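Local coordinates for protein aminotransferase class-III (Ochrobactrum anthropi, PDB 5GHG) that probably transfers amino groups between amines and carbonyl compounds as an omega-transaminase, carrying the group on a pyridoxal-phosphate-type cofactor seen here in its aminated PMP form, at residues Ser19-Ala23 and Val24-Ala28; Ile212-Pro216 and His217-Ala221; Ser416-Gly420 and Asp421-Phe425; Leu429-Asp433 and Gln434-Thr438. The protein carries 1 engineered substitution. All blocks are in the same frame, centred on the assembly; numbering follows the deposited sequence.

Along the chain the four contacts follow one another in series. Contact 1 starts helix 23-29 near the N-terminus. Contact 2 is the turn from helix 196-214 into strand 219-224, an inner strand of the seven-stranded sheet that also holds strands 143-147 and 254-258; its centre lies about 41 Å from that of contact 1 and about 46 Å from that of contact 4. Contact 3 is a hairpin in the other seven-stranded sheet, and contact 4 starts helix 433-455, which packs on that hairpin; their centres are about 19 Å apart. The nearest atoms of contacts 1 and 3 are about 5 Å apart; contact 1 meets the second subunit along most of its length, contact 3 through R417.

Contact 1: residues Ser19-Ala23 and Val24-Ala28; sequences SYTDA and VRLEA
The carboxylate of D22 reaches forward to the first turn of helix 23-29. Its CG stands anti to the backbone N (chi1 173°), which swings OD1 over the amides of the first turn: R25 N gives a straight bond of 3.1 Å to D22 OD1, arriving from above the carboxylate plane, while V24 N at 2.9 Å from the same OD1 makes a bent, weak one. D22 is thus the N-cap. Behind it the helix begins at once, with L26 N bonded to D22 O at 2.9 Å and E27 N to A23 O at 3.1 Å.

The packed side is inward. T21 CG2 lies 3.7 Å from L26 CB, and T21, A23 and S19 are pressed against the second subunit, where the extended E27 chain carries OE2 to Y306. The solvent side is looser: the R25 chain runs away from the cap to pair with E29, its NH1 staying 5.7 Å from D22 OD2.

D22 OD2 is taken by H314 of the second subunit, so a single carboxylate serves a helix start and the dimer interface together. A negative group at this end would probably be favoured by the helix dipole, which is likely to keep D22 ionised.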
loop_
_atom_site.group_PDB
_atom_site.type_symbol
_atom_site.label_atom_id
_atom_site.label_comp_id
_atom_site.label_asym_id
_atom_site.label_seq_id
_atom_site.Cartn_x
_atom_site.Cartn_y
_atom_site.Cartn_z
ATOM N N SER B 19 0.076 12.816 -4.314
ATOM C CA SER B 19 -0.990 12.662 -3.345
ATOM C C SER B 19 -1.356 13.987 -2.687
ATOM O O SER B 19 -0.500 14.856 -2.475
ATOM C CB SER B 19 -0.597 11.667 -2.262
ATOM O OG SER B 19 0.017 10.501 -2.797
ATOM N N TYR B 20 -2.630 14.132 -2.335
ATOM C CA TYR B 20 -3.109 15.194 -1.468
ATOM C C TYR B 20 -2.597 16.565 -1.918
ATOM O O TYR B 20 -2.150 17.391 -1.125
ATOM C CB TYR B 20 -2.737 14.916 -0.011
ATOM C CG TYR B 20 -3.558 13.815 0.600
ATOM C CD1 TYR B 20 -4.937 13.992 0.806
ATOM C CD2 TYR B 20 -2.988 12.617 0.996
ATOM C CE1 TYR B 20 -5.706 12.982 1.362
ATOM C CE2 TYR B 20 -3.758 11.610 1.573
ATOM C CZ TYR B 20 -5.112 11.807 1.753
ATOM O OH TYR B 20 -5.888 10.830 2.359
ATOM N N THR B 21 -2.705 16.793 -3.223
ATOM C CA THR B 21 -2.220 17.983 -3.883
ATOM C C THR B 21 -3.223 18.366 -4.960
ATOM O O THR B 21 -3.730 17.498 -5.669
ATOM C CB THR B 21 -0.828 17.708 -4.527
ATOM O OG1 THR B 21 0.141 17.453 -3.491
ATOM C CG2 THR B 21 -0.368 18.880 -5.407
ATOM N N ASP B 22 -3.533 19.648 -5.045
ATOM C CA ASP B 22 -4.263 20.202 -6.193
ATOM C C ASP B 22 -3.319 20.202 -7.399
ATOM O O ASP B 22 -2.340 20.957 -7.421
ATOM C CB ASP B 22 -4.754 21.613 -5.844
ATOM C CG ASP B 22 -5.375 22.355 -7.019
ATOM O OD1 ASP B 22 -5.207 21.955 -8.204
ATOM O OD2 ASP B 22 -6.053 23.373 -6.755
ATOM N N ALA B 23 -3.586 19.337 -8.384
ATOM C CA ALA B 23 -2.676 19.160 -9.514
ATOM C C ALA B 23 -2.511 20.421 -10.340
ATOM O O ALA B 23 -1.423 20.681 -10.870
ATOM C CB ALA B 23 -3.151 18.023 -10.421
ATOM N N VAL B 24 -3.585 21.205 -10.497
ATOM C CA VAL B 24 -3.484 22.446 -11.273
ATOM C C VAL B 24 -2.580 23.433 -10.556
ATOM O O VAL B 24 -1.727 24.093 -11.173
ATOM C CB VAL B 24 -4.894 23.024 -11.517
ATOM C CG1 VAL B 24 -4.819 24.474 -11.951
ATOM C CG2 VAL B 24 -5.637 22.189 -12.568
ATOM N N ARG B 25 -2.725 23.543 -9.236
ATOM C CA ARG B 25 -1.877 24.441 -8.473
ATOM C C ARG B 25 -0.419 23.973 -8.476
ATOM O O ARG B 25 0.501 24.797 -8.536
ATOM C CB ARG B 25 -2.406 24.574 -7.056
ATOM C CG ARG B 25 -1.783 25.706 -6.291
ATOM C CD ARG B 25 -2.710 26.223 -5.184
ATOM N NE ARG B 25 -1.902 26.726 -4.086
ATOM C CZ ARG B 25 -1.825 26.156 -2.889
ATOM N NH1 ARG B 25 -2.554 25.077 -2.616
ATOM N NH2 ARG B 25 -1.039 26.675 -1.954
ATOM N N LEU B 26 -0.187 22.660 -8.394
ATOM C CA LEU B 26 1.174 22.157 -8.478
ATOM C C LEU B 26 1.837 22.559 -9.788
ATOM O O LEU B 26 2.993 23.000 -9.799
ATOM C CB LEU B 26 1.210 20.630 -8.318
ATOM C CG LEU B 26 2.699 20.236 -8.380
ATOM C CD1 LEU B 26 3.341 20.186 -6.981
ATOM C CD2 LEU B 26 2.906 19.004 -9.155
ATOM N N GLU B 27 1.114 22.443 -10.905
ATOM C CA GLU B 27 1.688 22.873 -12.189
ATOM C C GLU B 27 2.052 24.345 -12.198
ATOM O O GLU B 27 3.017 24.731 -12.855
ATOM C CB GLU B 27 0.746 22.555 -13.352
ATOM C CG GLU B 27 0.551 21.075 -13.548
ATOM C CD GLU B 27 -0.260 20.768 -14.807
ATOM O OE1 GLU B 27 -0.930 21.688 -15.332
ATOM O OE2 GLU B 27 -0.212 19.615 -15.278
ATOM N N ALA B 28 1.313 25.182 -11.478
ATOM C CA ALA B 28 1.640 26.613 -11.482
ATOM C C ALA B 28 2.753 26.949 -10.493
ATOM O O ALA B 28 3.565 27.837 -10.757
ATOM C CB ALA B 28 0.394 27.449 -11.172
#

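Contact 2: residues Ile212-Pro216 and His217-Ala221; sequences IAEGP and HTIAA
P216, H217 and G215 bury most of the surface in this turn, and the hydroxyl of T218 closes it. G215 leaves the helix with positive phi (92°), where a CB would collide with the preceding carbonyl oxygen and with the H217 ring. Its carbonyl oxygen is gripped twice by T218: T218 N bonds to G215 O at 2.7 Å from above the carbonyl plane, and T218 OG1 reaches G215 O, also at 2.7 Å, in that plane on a lone pair. The hydroxyl can do this because OG1 sits between its own backbone N and carbonyl carbon (chi1 70°), folded back over the turn. K143 is a further partner of OG1 and makes a salt bridge with E214.

P216 follows, its CB 3.2 Å from H217 N, while the P216 carbonyl oxygen takes I219 N at 3.2 Å. The H217 imidazole lies back along the G215-P216 link, ND1 3.8 Å from G215 C, and T218 CG2 stands 3.5 Å above one face of the ring, offset toward its rim. On the buried side I219 CD1 touches E214 CB at 3.9 Å, and I219 also packs on L179 and I145.

A short 3-10 turn from P216 to T218 therefore links helix 196-214 to strand 219-224, the helix-to-strand return of an alpha/beta domain with parallel neighbouring strands, as in the large domain of fold-type I transaminases.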
loop_
_atom_site.group_PDB
_atom_site.type_symbol
_atom_site.label_atom_id
_atom_site.label_comp_id
_atom_site.label_asym_id
_atom_site.label_seq_id
_atom_site.Cartn_x
_atom_site.Cartn_y
_atom_site.Cartn_z
ATOM N N ILE B 212 -28.706 -0.162 17.521
ATOM C CA ILE B 212 -30.061 -0.702 17.591
ATOM C C ILE B 212 -30.770 -0.547 16.265
ATOM O O ILE B 212 -31.410 -1.492 15.775
ATOM C CB ILE B 212 -30.835 -0.045 18.745
ATOM C CG1 ILE B 212 -30.369 -0.642 20.066
ATOM C CG2 ILE B 212 -32.348 -0.234 18.547
ATOM C CD1 ILE B 212 -30.814 0.156 21.293
ATOM N N ALA B 213 -30.653 0.626 15.638
ATOM C CA ALA B 213 -31.366 0.875 14.387
ATOM C C ALA B 213 -30.843 -0.014 13.255
ATOM O O ALA B 213 -31.606 -0.445 12.401
ATOM C CB ALA B 213 -31.267 2.343 13.986
ATOM N N GLU B 214 -29.541 -0.263 13.217
ATOM C CA GLU B 214 -28.987 -1.118 12.171
ATOM C C GLU B 214 -29.278 -2.603 12.405
ATOM O O GLU B 214 -29.193 -3.391 11.462
ATOM C CB GLU B 214 -27.479 -0.885 12.060
ATOM C CG GLU B 214 -27.119 0.499 11.480
ATOM C CD GLU B 214 -27.529 0.647 10.026
ATOM O OE1 GLU B 214 -27.503 -0.378 9.290
ATOM O OE2 GLU B 214 -27.892 1.776 9.611
ATOM N N GLY B 215 -29.641 -2.987 13.633
ATOM C CA GLY B 215 -29.682 -4.376 14.043
ATOM C C GLY B 215 -28.356 -4.775 14.655
ATOM O O GLY B 215 -27.351 -4.956 13.952
ATOM N N PRO B 216 -28.303 -4.888 15.987
ATOM C CA PRO B 216 -27.016 -5.182 16.640
ATOM C C PRO B 216 -26.324 -6.424 16.097
ATOM O O PRO B 216 -25.080 -6.480 16.061
ATOM C CB PRO B 216 -27.402 -5.350 18.110
ATOM C CG PRO B 216 -28.651 -4.550 18.256
ATOM C CD PRO B 216 -29.386 -4.722 16.958
ATOM N N HIS B 217 -27.098 -7.425 15.672
ATOM C CA HIS B 217 -26.520 -8.629 15.091
ATOM C C HIS B 217 -25.822 -8.373 13.750
ATOM O O HIS B 217 -25.145 -9.279 13.243
ATOM C CB HIS B 217 -27.620 -9.688 14.895
ATOM C CG HIS B 217 -28.643 -9.297 13.884
ATOM N ND1 HIS B 217 -29.594 -8.324 14.120
ATOM C CD2 HIS B 217 -28.859 -9.730 12.615
ATOM C CE1 HIS B 217 -30.346 -8.172 13.045
ATOM N NE2 HIS B 217 -29.919 -9.009 12.117
ATOM N N THR B 218 -25.963 -7.190 13.160
ATOM C CA THR B 218 -25.304 -6.902 11.887
ATOM C C THR B 218 -23.998 -6.131 12.057
ATOM O O THR B 218 -23.323 -5.890 11.058
ATOM C CB THR B 218 -26.211 -6.114 10.936
ATOM O OG1 THR B 218 -26.405 -4.783 11.420
ATOM C CG2 THR B 218 -27.587 -6.804 10.780
ATOM N N ILE B 219 -23.648 -5.730 13.283
ATOM C CA ILE B 219 -22.480 -4.880 13.542
ATOM C C ILE B 219 -21.317 -5.777 13.947
ATOM O O ILE B 219 -21.377 -6.447 14.980
ATOM C CB ILE B 219 -22.758 -3.839 14.645
ATOM C CG1 ILE B 219 -23.998 -2.985 14.329
ATOM C CG2 ILE B 219 -21.500 -2.965 14.906
ATOM C CD1 ILE B 219 -23.944 -2.235 12.999
ATOM N N ALA B 220 -20.242 -5.764 13.161
ATOM C CA ALA B 220 -19.087 -6.601 13.467
ATOM C C ALA B 220 -18.056 -5.891 14.345
ATOM O O ALA B 220 -17.498 -6.505 15.249
ATOM C CB ALA B 220 -18.419 -7.087 12.188
ATOM N N ALA B 221 -17.803 -4.612 14.101
ATOM C CA ALA B 221 -16.691 -3.942 14.767
ATOM C C ALA B 221 -16.895 -2.442 14.772
ATOM O O ALA B 221 -17.630 -1.890 13.954
ATOM C CB ALA B 221 -15.345 -4.262 14.103
#

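Contact 3: residues Ser416-Gly420 and Asp421-Phe425; sequences SRAMG and DTLAF
S416 and A424 meet through a short hydroxyl bond: S416 OG, anti to its own backbone N (chi1 175°), donates to A424 O at 2.6 Å, tilted 18° from the carbonyl plane. The same oxygen sits over one face of the F425 ring, toward its rim. Replacing S416 with alanine would remove the hydroxyl and would probably leave A424 O without this donor and the start of the hairpin less firmly tied.

Three backbone bonds tie the two strands. M419 N to T422 O is 2.7 Å, T422 N to M419 O 3.0 Å, and A424 N to R417 O 3.1 Å. Between them A418 and L423 form a non-hydrogen-bonded pair.

Apolar contacts are few and lie on both faces. M419 SD rests 3.9 Å from A424 CB on one; on the other A418 CB meets L423 CD2 at 4.3 Å.

A water joins M419 O to T422 OG1. D421 turns its carboxylate to G402, and R417 reaches S87 of the second subunit.

The turn M419-G420-D421-T422 is type II', with G420 at positive phi where glycine is favoured: a tight two-residue beta hairpin, its strands in the mixed sheet under helices 400-411 and 433-455.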
loop_
_atom_site.group_PDB
_atom_site.type_symbol
_atom_site.label_atom_id
_atom_site.label_comp_id
_atom_site.label_asym_id
_atom_site.label_seq_id
_atom_site.Cartn_x
_atom_site.Cartn_y
_atom_site.Cartn_z
ATOM N N SER B 416 4.583 23.036 10.164
ATOM C CA SER B 416 3.408 22.460 10.791
ATOM C C SER B 416 2.543 21.853 9.681
ATOM O O SER B 416 3.012 21.638 8.557
ATOM C CB SER B 416 2.691 23.541 11.615
ATOM O OG SER B 416 1.473 23.075 12.174
ATOM N N ARG B 417 1.291 21.562 10.004
ATOM C CA ARG B 417 0.322 21.075 9.027
ATOM C C ARG B 417 -1.002 21.748 9.342
ATOM O O ARG B 417 -1.427 21.771 10.497
ATOM C CB ARG B 417 0.178 19.542 9.110
ATOM C CG ARG B 417 -0.698 18.928 8.021
ATOM C CD ARG B 417 -0.230 17.500 7.716
ATOM N NE ARG B 417 -0.799 16.978 6.477
ATOM C CZ ARG B 417 -0.272 17.156 5.266
ATOM N NH1 ARG B 417 -0.885 16.651 4.203
ATOM N NH2 ARG B 417 0.861 17.839 5.116
ATOM N N ALA B 418 -1.627 22.339 8.337
ATOM C CA ALA B 418 -2.911 22.995 8.519
ATOM C C ALA B 418 -3.990 21.970 8.206
ATOM O O ALA B 418 -4.111 21.512 7.058
ATOM C CB ALA B 418 -3.051 24.219 7.615
ATOM N N MET B 419 -4.763 21.601 9.214
ATOM C CA MET B 419 -5.928 20.743 9.007
ATOM C C MET B 419 -7.133 21.669 9.115
ATOM O O MET B 419 -7.642 21.949 10.210
ATOM C CB MET B 419 -5.938 19.619 10.032
ATOM C CG MET B 419 -4.574 18.926 10.091
ATOM S SD MET B 419 -4.299 17.916 11.553
ATOM C CE MET B 419 -4.318 16.324 10.807
ATOM N N GLY B 420 -7.582 22.183 7.973
ATOM C CA GLY B 420 -8.520 23.278 8.016
ATOM C C GLY B 420 -7.857 24.460 8.729
ATOM O O GLY B 420 -6.768 24.895 8.357
ATOM N N ASP B 421 -8.506 24.987 9.762
ATOM C CA ASP B 421 -7.944 26.094 10.522
ATOM C C ASP B 421 -7.217 25.642 11.784
ATOM O O ASP B 421 -6.905 26.464 12.639
ATOM C CB ASP B 421 -9.040 27.120 10.861
ATOM C CG ASP B 421 -9.488 27.913 9.640
ATOM O OD1 ASP B 421 -8.682 28.002 8.684
ATOM O OD2 ASP B 421 -10.614 28.438 9.621
ATOM N N THR B 422 -6.912 24.353 11.904
ATOM C CA THR B 422 -6.123 23.837 13.008
ATOM C C THR B 422 -4.684 23.634 12.560
ATOM O O THR B 422 -4.433 22.971 11.550
ATOM C CB THR B 422 -6.705 22.511 13.536
ATOM O OG1 THR B 422 -8.041 22.728 14.011
ATOM C CG2 THR B 422 -5.852 21.963 14.690
ATOM N N LEU B 423 -3.750 24.211 13.296
ATOM C CA LEU B 423 -2.325 23.908 13.139
ATOM C C LEU B 423 -1.945 22.774 14.086
ATOM O O LEU B 423 -2.224 22.845 15.283
ATOM C CB LEU B 423 -1.467 25.131 13.462
ATOM C CG LEU B 423 -1.715 26.381 12.627
ATOM C CD1 LEU B 423 -0.751 27.476 13.058
ATOM C CD2 LEU B 423 -1.574 26.064 11.159
ATOM N N ALA B 424 -1.298 21.739 13.551
ATOM C CA ALA B 424 -0.932 20.586 14.372
ATOM C C ALA B 424 0.547 20.618 14.720
ATOM O O ALA B 424 1.376 21.150 13.979
ATOM C CB ALA B 424 -1.262 19.272 13.665
ATOM N N PHE B 425 0.871 20.042 15.869
ATOM C CA PHE B 425 2.242 19.888 16.320
ATOM C C PHE B 425 2.413 18.443 16.780
ATOM O O PHE B 425 1.634 17.949 17.597
ATOM C CB PHE B 425 2.562 20.893 17.412
ATOM C CG PHE B 425 2.440 22.300 16.934
ATOM C CD1 PHE B 425 3.530 22.961 16.405
ATOM C CD2 PHE B 425 1.199 22.927 16.917
ATOM C CE1 PHE B 425 3.412 24.243 15.916
ATOM C CE2 PHE B 425 1.070 24.203 16.421
ATOM C CZ PHE B 425 2.173 24.870 15.917
HETATM O O HOH W 1 -9.995 22.012 12.304
#

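Contact 4: residues Leu429-Asp433 and Gln434-Thr438; sequences LIIND and QQVDT
A capping box starts the C-terminal helix 433-455, with N432 as the N-cap and Q435 answering it. N432 OD1 takes Q435 N at 2.9 Å, the donor lying almost in line with the carbonyl bond; in return the Q435 side chain accepts N432 N through OE1 at 3.1 Å, in the carbonyl plane. The asparagine manages this because CG sits between its backbone N and carbonyl carbon (chi1 65°), a tight setting that folds the amide back over the helix end.

Around these bonds the amides layer. The planes of N432 and Q434 are 10° apart and stacked, Q434 bending at chi2 to lie over the N432 amide, and the Q435 amide stacks less evenly at 25°. Q435 OE1 also receives a water that donates to I430 O, tying the incoming loop to the box, while Q435 NE2 goes to Y41. An alanine in place of N432 would take away the capping oxygen and would probably leave Q435 N without this side-chain acceptor and the Q434 amide without the plane it lies on.

The inner side is apolar. I431 slides past Q435, its CG1 3.5 Å from Q435 CB, and I431 CD1 meets V436 CG2 at 3.8 Å. Regular helix bonds follow: V436 N to N432 O at 3.0 Å and D437 N to D433 O at 2.9 Å. D433 and D437 spend their charges on R354 and R361 of helix 347-363.

Those salt bridges, V436 packed on Y357 and M358, and N350 bonded to the carbonyls of L429 and I431 join the N-terminal end of helix 433-455 to helix 347-363.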
loop_
_atom_site.group_PDB
_atom_site.type_symbol
_atom_site.label_atom_id
_atom_site.label_comp_id
_atom_site.label_asym_id
_atom_site.label_seq_id
_atom_site.Cartn_x
_atom_site.Cartn_y
_atom_site.Cartn_z
ATOM N N LEU B 429 10.119 12.270 18.705
ATOM C CA LEU B 429 10.271 11.824 20.087
ATOM C C LEU B 429 11.595 12.265 20.694
ATOM O O LEU B 429 11.713 12.310 21.924
ATOM C CB LEU B 429 10.172 10.298 20.157
ATOM C CG LEU B 429 8.977 9.621 19.477
ATOM C CD1 LEU B 429 9.110 8.087 19.572
ATOM C CD2 LEU B 429 7.700 10.080 20.145
ATOM N N ILE B 430 12.588 12.593 19.854
ATOM C CA ILE B 430 13.905 13.007 20.308
ATOM C C ILE B 430 14.008 14.499 20.619
ATOM O O ILE B 430 15.092 14.969 21.009
ATOM C CB ILE B 430 14.991 12.672 19.261
ATOM C CG1 ILE B 430 14.689 13.363 17.926
ATOM C CG2 ILE B 430 15.188 11.138 19.101
ATOM C CD1 ILE B 430 15.918 13.471 17.014
ATOM N N ILE B 431 12.940 15.269 20.430
ATOM C CA ILE B 431 13.024 16.714 20.657
ATOM C C ILE B 431 13.375 16.996 22.127
ATOM O O ILE B 431 13.072 16.201 23.022
ATOM C CB ILE B 431 11.718 17.403 20.240
ATOM C CG1 ILE B 431 11.921 18.923 20.122
ATOM C CG2 ILE B 431 10.575 17.028 21.178
ATOM C CD1 ILE B 431 10.791 19.646 19.414
ATOM N N ASN B 432 14.035 18.125 22.373
ATOM C CA ASN B 432 14.336 18.537 23.748
ATOM C C ASN B 432 13.555 19.810 24.095
ATOM O O ASN B 432 12.895 20.410 23.244
ATOM C CB ASN B 432 15.847 18.718 23.959
ATOM C CG ASN B 432 16.444 19.847 23.140
ATOM O OD1 ASN B 432 15.848 20.899 23.002
ATOM N ND2 ASN B 432 17.647 19.628 22.603
ATOM N N ASP B 433 13.621 20.212 25.367
ATOM C CA ASP B 433 12.804 21.327 25.834
ATOM C C ASP B 433 13.183 22.638 25.143
ATOM O O ASP B 433 12.310 23.453 24.853
ATOM C CB ASP B 433 12.893 21.485 27.361
ATOM C CG ASP B 433 11.990 20.507 28.116
ATOM O OD1 ASP B 433 11.085 19.887 27.500
ATOM O OD2 ASP B 433 12.164 20.368 29.345
ATOM N N GLN B 434 14.474 22.864 24.888
ATOM C CA GLN B 434 14.871 24.092 24.207
ATOM C C GLN B 434 14.252 24.179 22.814
ATOM O O GLN B 434 13.884 25.260 22.353
ATOM C CB GLN B 434 16.406 24.186 24.090
ATOM C CG GLN B 434 17.166 23.907 25.380
ATOM C CD GLN B 434 17.554 22.426 25.544
ATOM O OE1 GLN B 434 16.776 21.613 26.096
ATOM N NE2 GLN B 434 18.780 22.066 25.081
ATOM N N GLN B 435 14.163 23.048 22.126
ATOM C CA GLN B 435 13.577 23.022 20.789
ATOM C C GLN B 435 12.060 23.185 20.850
ATOM O O GLN B 435 11.466 23.826 19.981
ATOM C CB GLN B 435 13.980 21.726 20.090
ATOM C CG GLN B 435 15.451 21.676 19.732
ATOM C CD GLN B 435 15.947 20.282 19.341
ATOM O OE1 GLN B 435 15.490 19.271 19.873
ATOM N NE2 GLN B 435 16.889 20.229 18.404
ATOM N N VAL B 436 11.418 22.595 21.864
ATOM C CA VAL B 436 9.999 22.829 22.061
ATOM C C VAL B 436 9.740 24.315 22.283
ATOM O O VAL B 436 8.780 24.881 21.749
ATOM C CB VAL B 436 9.473 22.007 23.258
ATOM C CG1 VAL B 436 8.090 22.504 23.670
ATOM C CG2 VAL B 436 9.444 20.522 22.910
ATOM N N ASP B 437 10.599 24.954 23.087
ATOM C CA ASP B 437 10.469 26.376 23.353
ATOM C C ASP B 437 10.597 27.195 22.071
ATOM O O ASP B 437 9.810 28.116 21.829
ATOM C CB ASP B 437 11.531 26.803 24.373
ATOM C CG ASP B 437 11.495 28.286 24.656
ATOM O OD1 ASP B 437 10.397 28.800 24.944
ATOM O OD2 ASP B 437 12.554 28.929 24.574
ATOM N N THR B 438 11.593 26.877 21.247
ATOM C CA THR B 438 11.758 27.563 19.972
ATOM C C THR B 438 10.524 27.402 19.080
ATOM O O THR B 438 10.062 28.364 18.470
ATOM C CB THR B 438 13.004 27.013 19.258
ATOM O OG1 THR B 438 14.136 27.269 20.082
ATOM C CG2 THR B 438 13.213 27.676 17.914
HETATM O O HOH W 2 16.622 16.909 19.738
#